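Local coordinates for protein aldolase (Escherichia coli, PDB 6VOP) that is of unconfirmed function but belongs to the class II aldolase/adducin N-terminal domain family and is named a putative class II aldolase, at residues 7-12 with 57-62. The protein carries 2 engineered substitutions. Numbering follows the deposited sequence.
Sequences VEQSLR and DPQRLS
R12, on the first turns of helix 7-24, reaches across to P58 of the short 3-10 turn 58-60 and to L61 just after it, ahead of strand 62-64, joining the N-terminal helix of this class II aldolase/adducin-type fold to the edge region of its mixed sheet. The tight part of the contact centres on this arginine, which is buried. Its chain runs extended from CG to NE, and the side chains of R12 and L61 slide past each other, running in opposite directions. R12 NH1 donates to P58 O at 2.9 Å; the acceptor sits at the edge of the guanidinium, practically in its plane, and the bond is fairly straight at 161°. A second, weak bond runs from the same nitrogen to L61 O at 3.3 Å, so one NH1 group spans the carbonyls of P58 and L61. The aliphatic part of R12 packs against the same two residues: CB lies 3.8 Å from L61 CD1 and 4.1 Å from P58 CB, while CD comes up to P58 O. The L61 side chain also meets M15 and T16 further along the helix and L45 of strand 44-46. At another edge of the guanidinium, E8 OE1 makes a salt bridge with R12 NE at 3.4 Å, its hydrogen bond weak, which may help to fix the rotation of the group and balance its charge.

The looser side is made by Q9 and Q59, a partly exposed and an exposed residue, which bring their carboxamides together with planes only 19° apart. With CG anti to the backbone N (chi1 176°) and a bend at chi2, the end of Q9 swings towards the turn, and its NE2 donates to Q59 OE1 at 2.8 Å, in the plane of that carbonyl but tilted slightly from its own amide plane.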
loop_
_atom_site.group_PDB
_atom_site.type_symbol
_atom_site.label_atom_id
_atom_site.label_comp_id
_atom_site.label_asym_id
_atom_site.label_seq_id
_atom_site.Cartn_x
_atom_site.Cartn_y
_atom_site.Cartn_z
ATOM N N VAL A 7 3.508 16.252 -30.211
ATOM C CA VAL A 7 4.196 16.330 -28.927
ATOM C C VAL A 7 3.210 16.628 -27.804
ATOM O O VAL A 7 3.306 16.058 -26.711
ATOM C CB VAL A 7 5.321 17.378 -28.993
ATOM C CG1 VAL A 7 6.014 17.506 -27.646
ATOM C CG2 VAL A 7 6.319 17.007 -30.079
ATOM N N GLU A 8 2.247 17.519 -28.054
ATOM C CA GLU A 8 1.256 17.847 -27.032
ATOM C C GLU A 8 0.435 16.624 -26.648
ATOM O O GLU A 8 0.067 16.456 -25.480
ATOM C CB GLU A 8 0.342 18.971 -27.523
ATOM C CG GLU A 8 -0.614 19.507 -26.460
ATOM C CD GLU A 8 -1.612 20.508 -27.015
ATOM O OE1 GLU A 8 -2.679 20.083 -27.506
ATOM O OE2 GLU A 8 -1.328 21.726 -26.962
ATOM N N GLN A 9 0.140 15.757 -27.619
ATOM C CA GLN A 9 -0.624 14.551 -27.322
ATOM C C GLN A 9 0.152 13.622 -26.399
ATOM O O GLN A 9 -0.418 13.049 -25.462
ATOM C CB GLN A 9 -1.004 13.838 -28.622
ATOM C CG GLN A 9 -1.717 12.507 -28.427
ATOM C CD GLN A 9 -3.031 12.643 -27.672
ATOM O OE1 GLN A 9 -3.466 11.720 -26.981
ATOM N NE2 GLN A 9 -3.670 13.799 -27.808
ATOM N N SER A 10 1.456 13.470 -26.637
ATOM C CA SER A 10 2.268 12.628 -25.768
ATOM C C SER A 10 2.462 13.259 -24.394
ATOM O O SER A 10 2.627 12.541 -23.401
ATOM C CB SER A 10 3.617 12.346 -26.427
ATOM O OG SER A 10 3.465 11.439 -27.506
ATOM N N LEU A 11 2.438 14.591 -24.312
ATOM C CA LEU A 11 2.510 15.247 -23.012
ATOM C C LEU A 11 1.213 15.066 -22.232
ATOM O O LEU A 11 1.238 14.875 -21.011
ATOM C CB LEU A 11 2.834 16.728 -23.193
ATOM C CG LEU A 11 4.275 17.013 -23.613
ATOM C CD1 LEU A 11 4.425 18.433 -24.136
ATOM C CD2 LEU A 11 5.221 16.759 -22.453
ATOM N N ARG A 12 0.070 15.124 -22.921
ATOM C CA ARG A 12 -1.203 14.857 -22.259
ATOM C C ARG A 12 -1.265 13.424 -21.747
ATOM O O ARG A 12 -1.743 13.175 -20.634
ATOM C CB ARG A 12 -2.364 15.129 -23.216
ATOM C CG ARG A 12 -2.576 16.591 -23.559
ATOM C CD ARG A 12 -3.665 16.754 -24.608
ATOM N NE ARG A 12 -3.881 18.156 -24.955
ATOM C CZ ARG A 12 -4.859 18.906 -24.459
ATOM N NH1 ARG A 12 -5.718 18.391 -23.588
ATOM N NH2 ARG A 12 -4.979 20.174 -24.831
ATOM N N ASP A 57 -9.141 12.173 -18.486
ATOM C CA ASP A 57 -9.277 12.187 -19.938
ATOM C C ASP A 57 -8.190 13.074 -20.529
ATOM O O ASP A 57 -8.166 14.277 -20.238
ATOM C CB ASP A 57 -10.651 12.696 -20.344
ATOM C CG ASP A 57 -10.993 12.385 -21.795
ATOM O OD1 ASP A 57 -10.063 12.196 -22.606
ATOM O OD2 ASP A 57 -12.197 12.338 -22.126
ATOM N N PRO A 58 -7.279 12.538 -21.345
ATOM C CA PRO A 58 -6.172 13.374 -21.847
ATOM C C PRO A 58 -6.625 14.555 -22.693
ATOM O O PRO A 58 -6.060 15.649 -22.570
ATOM C CB PRO A 58 -5.322 12.376 -22.652
ATOM C CG PRO A 58 -5.690 11.018 -22.092
ATOM C CD PRO A 58 -7.139 11.124 -21.735
ATOM N N GLN A 59 -7.641 14.365 -23.539
ATOM C CA GLN A 59 -8.154 15.415 -24.414
ATOM C C GLN A 59 -9.045 16.412 -23.683
ATOM O O GLN A 59 -9.558 17.339 -24.320
ATOM C CB GLN A 59 -8.918 14.803 -25.592
ATOM C CG GLN A 59 -8.053 14.468 -26.794
ATOM C CD GLN A 59 -7.367 13.133 -26.641
ATOM O OE1 GLN A 59 -6.178 13.002 -26.926
ATOM N NE2 GLN A 59 -8.122 12.121 -26.234
ATOM N N ARG A 60 -9.248 16.246 -22.376
ATOM C CA ARG A 60 -9.989 17.210 -21.577
ATOM C C ARG A 60 -9.104 17.926 -20.568
ATOM O O ARG A 60 -9.615 18.705 -19.758
ATOM C CB ARG A 60 -11.157 16.524 -20.865
ATOM C CG ARG A 60 -12.370 16.286 -21.752
ATOM C CD ARG A 60 -13.201 17.556 -21.917
ATOM N NE ARG A 60 -12.728 18.389 -23.022
ATOM C CZ ARG A 60 -13.177 19.614 -23.294
ATOM N NH1 ARG A 60 -14.120 20.165 -22.542
ATOM N NH2 ARG A 60 -12.683 20.291 -24.324
ATOM N N LEU A 61 -7.793 17.678 -20.601
ATOM C CA LEU A 61 -6.866 18.389 -19.735
ATOM C C LEU A 61 -6.900 19.880 -20.045
ATOM O O LEU A 61 -7.023 20.289 -21.202
ATOM C CB LEU A 61 -5.450 17.840 -19.915
ATOM C CG LEU A 61 -5.161 16.469 -19.300
ATOM C CD1 LEU A 61 -3.808 15.940 -19.751
ATOM C CD2 LEU A 61 -5.228 16.553 -17.783
ATOM N N SER A 62 -6.791 20.693 -18.999
ATOM C CA SER A 62 -6.887 22.136 -19.161
ATOM C C SER A 62 -5.651 22.693 -19.858
ATOM O O SER A 62 -4.560 22.119 -19.800
ATOM C CB SER A 62 -7.066 22.816 -17.804
ATOM O OG SER A 62 -8.132 22.226 -17.080
#